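Local atomic coordinates of stage II sporulation E family protein (Thermanaerovibrio acidaminovorans, PDB entry 3RNR), a protein that is of unknown function but belongs to the PP2C family and is probably a protein phosphatase like its SpoIIE relatives. Residues G68-N80 with L86-L98. Sequence-based numbering, arbitrary orientation. Where two conformers were deposited one is given.
Sequences GRTGATMAVAAVN and LEWASVGDCRVYL
Val76 and Ala89 sit at the middle of a beta hairpin and are joined by two short backbone hydrogen bonds, each 2.8 Å, from Val76 N to Ala89 O and from Ala89 N to Val76 O. Two-residue steps along the strands repeat this pairing at Met74 (a selenomethionine) with Val91 and at Ala78 with Glu87, with the strands antiparallel at 172°. The intervening non-hydrogen-bonded pairs come closer, with CA of Ala77 4.0 Å from CA of Trp88.

Beyond Val91 the chain turns at Gly92 and crosses to strand 95-100 of the second sheet, which packs on the face carrying Ala75 and Ala77, and here Thr73 reaches across. Its CB lies 3.4 Å from the carbonyl O of Val91. CG2, anti to the carbonyl carbon, lies 3.6 Å from Asp93 OD1 and also touches Gly92 CA. OG1 sits between the backbone N and the carbonyl carbon (chi1 55°) and comes 3.5 Å from Cys94 SG. It also lies near Asp93 OD1, but the strongest partner of both oxygens is the hydroxyl of Tyr168, hydrogen-bonded to each and tying the turn to Thr73.

The methyl of Ala75 is wedged between two parts of segment 86-98, its CB 3.6 Å from Cys94 CB and also touching Ser90 CB and Val96 CG2. Val96 CG1 lies 3.7 Å above the Trp88 ring plane, toward its rim.

Ala75, Ala77, Val79, Leu86, Trp88 and Ser90, with Val96 from the facing sheet, line the interior of the alpha-beta-alpha sandwich of the PP2C fold, where Ala77, Leu86 and Val96 meet Val160 of strand 159-164. On the hairpin's outer face Met74 and Val91 pack against helix 46-63, while strands 10-18 and 146-153 flank it.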
loop_
_atom_site.group_PDB
_atom_site.type_symbol
_atom_site.label_atom_id
_atom_site.label_comp_id
_atom_site.label_asym_id
_atom_site.label_seq_id
_atom_site.Cartn_x
_atom_site.Cartn_y
_atom_site.Cartn_z
ATOM N N GLY B 68 -26.018 1.794 4.821
ATOM C CA GLY B 68 -26.446 0.453 5.172
ATOM C C GLY B 68 -26.672 -0.416 3.954
ATOM O O GLY B 68 -26.810 -1.626 4.066
ATOM N N ARG B 69 -26.751 0.214 2.787
ATOM C CA ARG B 69 -26.957 -0.523 1.542
ATOM C C ARG B 69 -25.696 -0.734 0.696
ATOM O O ARG B 69 -25.755 -1.320 -0.392
ATOM C CB ARG B 69 -28.083 0.117 0.722
ATOM C CG ARG B 69 -29.449 -0.027 1.377
ATOM C CD ARG B 69 -30.563 0.115 0.348
ATOM N NE ARG B 69 -30.638 1.465 -0.192
ATOM C CZ ARG B 69 -31.180 1.770 -1.366
ATOM N NH1 ARG B 69 -31.205 3.030 -1.772
ATOM N NH2 ARG B 69 -31.689 0.816 -2.134
ATOM N N THR B 70 -24.565 -0.242 1.197
ATOM C CA THR B 70 -23.285 -0.362 0.512
ATOM C C THR B 70 -22.237 -0.603 1.611
ATOM O O THR B 70 -22.397 -0.146 2.737
ATOM C CB THR B 70 -22.939 0.933 -0.278
ATOM O OG1 THR B 70 -21.651 0.808 -0.915
ATOM C CG2 THR B 70 -22.944 2.139 0.639
ATOM N N GLY B 71 -21.171 -1.318 1.302
ATOM C CA GLY B 71 -20.188 -1.584 2.336
ATOM C C GLY B 71 -19.008 -2.389 1.854
ATOM O O GLY B 71 -18.960 -2.791 0.694
ATOM N N ALA B 72 -18.058 -2.640 2.754
ATOM C CA ALA B 72 -16.893 -3.437 2.410
ATOM C C ALA B 72 -16.500 -4.255 3.624
ATOM O O ALA B 72 -16.923 -3.953 4.735
ATOM C CB ALA B 72 -15.735 -2.517 1.982
ATOM N N THR B 73 -15.685 -5.283 3.418
ATOM C CA THR B 73 -15.115 -6.037 4.537
ATOM C C THR B 73 -13.618 -5.809 4.433
ATOM O O THR B 73 -13.123 -5.444 3.363
ATOM C CB THR B 73 -15.403 -7.543 4.430
ATOM O OG1 THR B 73 -14.932 -8.024 3.163
ATOM C CG2 THR B 73 -16.904 -7.791 4.514
HETATM N N MSE B 74 -12.895 -5.961 5.533
HETATM C CA MSE B 74 -11.456 -5.716 5.467
HETATM C C MSE B 74 -10.715 -6.423 6.591
HETATM O O MSE B 74 -11.310 -6.780 7.603
HETATM C CB MSE B 74 -11.192 -4.206 5.535
HETATM C CG MSE B 74 -11.542 -3.583 6.881
HETATM SE SE MSE B 74 -11.213 -1.668 6.913
HETATM C CE MSE B 74 -9.272 -1.708 6.770
ATOM N N ALA B 75 -9.414 -6.619 6.408
ATOM C CA ALA B 75 -8.567 -7.079 7.490
ATOM C C ALA B 75 -7.263 -6.305 7.382
ATOM O O ALA B 75 -6.787 -6.041 6.278
ATOM C CB ALA B 75 -8.314 -8.583 7.383
ATOM N N VAL B 76 -6.692 -5.947 8.523
ATOM C CA VAL B 76 -5.496 -5.109 8.536
ATOM C C VAL B 76 -4.563 -5.530 9.674
ATOM O O VAL B 76 -5.018 -5.958 10.744
ATOM C CB VAL B 76 -5.883 -3.616 8.647
ATOM C CG1 VAL B 76 -6.902 -3.413 9.748
ATOM C CG2 VAL B 76 -4.652 -2.758 8.884
ATOM N N ALA B 77 -3.261 -5.431 9.445
ATOM C CA ALA B 77 -2.314 -5.752 10.495
ATOM C C ALA B 77 -1.094 -4.845 10.364
ATOM O O ALA B 77 -0.827 -4.296 9.294
ATOM C CB ALA B 77 -1.923 -7.224 10.426
ATOM N N ALA B 78 -0.381 -4.649 11.465
ATOM C CA ALA B 78 0.814 -3.821 11.423
ATOM C C ALA B 78 1.826 -4.420 12.370
ATOM O O ALA B 78 1.466 -4.862 13.457
ATOM C CB ALA B 78 0.496 -2.411 11.829
ATOM N N VAL B 79 3.087 -4.444 11.952
ATOM C CA VAL B 79 4.153 -4.931 12.808
ATOM C C VAL B 79 5.036 -3.756 13.184
ATOM O O VAL B 79 5.495 -3.024 12.317
ATOM C CB VAL B 79 5.001 -5.988 12.093
ATOM C CG1 VAL B 79 6.207 -6.387 12.956
ATOM C CG2 VAL B 79 4.140 -7.202 11.748
ATOM N N ASN B 80 5.266 -3.566 14.477
ATOM C CA ASN B 80 6.132 -2.487 14.904
ATOM C C ASN B 80 7.563 -2.961 14.717
ATOM O O ASN B 80 7.984 -3.953 15.322
ATOM C CB ASN B 80 5.860 -2.133 16.367
ATOM C CG ASN B 80 6.689 -0.954 16.845
ATOM O OD1 ASN B 80 7.908 -0.935 16.696
ATOM N ND2 ASN B 80 6.024 0.047 17.395
ATOM N N LEU B 86 3.099 -7.223 16.959
ATOM C CA LEU B 86 2.061 -7.292 15.962
ATOM C C LEU B 86 0.701 -6.874 16.522
ATOM O O LEU B 86 0.315 -7.304 17.609
ATOM C CB LEU B 86 1.953 -8.735 15.475
ATOM C CG LEU B 86 0.758 -9.107 14.596
ATOM C CD1 LEU B 86 0.858 -8.410 13.245
ATOM C CD2 LEU B 86 0.699 -10.615 14.412
ATOM N N GLU B 87 -0.021 -6.047 15.770
ATOM C CA GLU B 87 -1.436 -5.793 16.051
ATOM C C GLU B 87 -2.251 -6.053 14.785
ATOM O O GLU B 87 -1.714 -6.006 13.681
ATOM C CB GLU B 87 -1.668 -4.348 16.506
ATOM C CG GLU B 87 -0.987 -4.006 17.839
ATOM C CD GLU B 87 -1.513 -2.708 18.407
ATOM O OE1 GLU B 87 -1.322 -1.641 17.777
ATOM O OE2 GLU B 87 -2.161 -2.767 19.455
ATOM N N TRP B 88 -3.547 -6.308 14.939
ATOM C CA TRP B 88 -4.385 -6.572 13.771
ATOM C C TRP B 88 -5.841 -6.244 14.069
ATOM O O TRP B 88 -6.239 -6.107 15.238
ATOM C CB TRP B 88 -4.244 -8.030 13.298
ATOM C CG TRP B 88 -4.552 -9.036 14.386
ATOM C CD1 TRP B 88 -3.657 -9.629 15.230
ATOM C CD2 TRP B 88 -5.844 -9.553 14.740
ATOM N NE1 TRP B 88 -4.315 -10.472 16.101
ATOM C CE2 TRP B 88 -5.659 -10.434 15.826
ATOM C CE3 TRP B 88 -7.145 -9.331 14.259
ATOM C CZ2 TRP B 88 -6.720 -11.117 16.430
ATOM C CZ3 TRP B 88 -8.205 -10.004 14.865
ATOM C CH2 TRP B 88 -7.986 -10.886 15.940
ATOM N N ALA B 89 -6.631 -6.082 13.012
ATOM C CA ALA B 89 -8.065 -5.880 13.176
ATOM C C ALA B 89 -8.788 -6.333 11.917
ATOM O O ALA B 89 -8.215 -6.305 10.819
ATOM C CB ALA B 89 -8.372 -4.425 13.493
ATOM N N SER B 90 -10.039 -6.756 12.063
ATOM C CA SER B 90 -10.796 -7.169 10.885
ATOM C C SER B 90 -12.285 -6.993 11.097
ATOM O O SER B 90 -12.772 -7.002 12.230
ATOM C CB SER B 90 -10.454 -8.609 10.482
ATOM O OG SER B 90 -10.976 -9.550 11.392
ATOM N N VAL B 91 -13.002 -6.796 10.000
ATOM C CA VAL B 91 -14.445 -6.649 10.061
ATOM C C VAL B 91 -15.046 -7.411 8.896
ATOM O O VAL B 91 -14.680 -7.179 7.730
ATOM C CB VAL B 91 -14.870 -5.163 9.979
ATOM C CG1 VAL B 91 -16.389 -5.039 9.937
ATOM C CG2 VAL B 91 -14.309 -4.360 11.172
ATOM N N GLY B 92 -16.017 -8.262 9.181
ATOM C CA GLY B 92 -16.565 -9.113 8.140
ATOM C C GLY B 92 -15.880 -10.460 8.005
ATOM O O GLY B 92 -15.605 -11.135 9.000
ATOM N N ASP B 93 -15.790 -10.938 6.772
ATOM C CA ASP B 93 -15.257 -12.272 6.495
ATOM C C ASP B 93 -13.797 -12.317 6.034
ATOM O O ASP B 93 -13.330 -13.372 5.614
ATOM C CB ASP B 93 -16.159 -13.027 5.518
ATOM C CG ASP B 93 -16.224 -12.353 4.177
ATOM O OD1 ASP B 93 -15.834 -11.176 4.117
ATOM O OD2 ASP B 93 -16.644 -12.988 3.189
ATOM N N CYS B 94 -13.108 -11.180 5.998
ATOM C CA CYS B 94 -11.663 -11.216 5.755
ATOM C C CYS B 94 -10.975 -11.836 6.964
ATOM O O CYS B 94 -11.513 -11.796 8.065
ATOM C CB CYS B 94 -11.111 -9.827 5.492
ATOM S SG CYS B 94 -11.676 -9.111 3.954
ATOM N N ARG B 95 -9.795 -12.423 6.772
ATOM C CA ARG B 95 -9.185 -13.198 7.852
ATOM C C ARG B 95 -7.750 -12.784 8.135
ATOM O O ARG B 95 -7.034 -12.333 7.242
ATOM C CB ARG B 95 -9.258 -14.702 7.546
ATOM C CG ARG B 95 -10.692 -15.208 7.359
ATOM C CD ARG B 95 -10.780 -16.718 7.178
ATOM N NE ARG B 95 -10.065 -17.250 6.012
ATOM C CZ ARG B 95 -10.473 -17.142 4.752
ATOM N NH1 ARG B 95 -11.574 -16.461 4.450
ATOM N NH2 ARG B 95 -9.764 -17.696 3.782
ATOM N N VAL B 96 -7.340 -12.945 9.391
ATOM C CA VAL B 96 -5.971 -12.661 9.811
ATOM C C VAL B 96 -5.287 -13.931 10.321
ATOM O O VAL B 96 -5.825 -14.614 11.191
ATOM C CB VAL B 96 -5.936 -11.614 10.935
ATOM C CG1 VAL B 96 -4.471 -11.221 11.249
ATOM C CG2 VAL B 96 -6.774 -10.380 10.547
ATOM N N TYR B 97 -4.104 -14.229 9.785
ATOM C CA TYR B 97 -3.300 -15.383 10.197
ATOM C C TYR B 97 -1.922 -14.966 10.702
ATOM O O TYR B 97 -1.272 -14.106 10.111
ATOM C CB TYR B 97 -3.095 -16.342 9.016
ATOM C CG TYR B 97 -4.384 -16.976 8.557
ATOM C CD1 TYR B 97 -4.794 -18.206 9.068
ATOM C CD2 TYR B 97 -5.205 -16.335 7.643
ATOM C CE1 TYR B 97 -5.999 -18.793 8.663
ATOM C CE2 TYR B 97 -6.406 -16.907 7.234
ATOM C CZ TYR B 97 -6.799 -18.131 7.752
ATOM O OH TYR B 97 -7.989 -18.690 7.340
ATOM N N LEU B 98 -1.470 -15.608 11.777
ATOM C CA LEU B 98 -0.095 -15.484 12.226
ATOM C C LEU B 98 0.793 -16.438 11.430
ATOM O O LEU B 98 0.461 -17.618 11.294
ATOM C CB LEU B 98 -0.012 -15.860 13.709
ATOM C CG LEU B 98 1.383 -15.832 14.329
ATOM C CD1 LEU B 98 1.882 -14.392 14.397
ATOM C CD2 LEU B 98 1.353 -16.469 15.733
#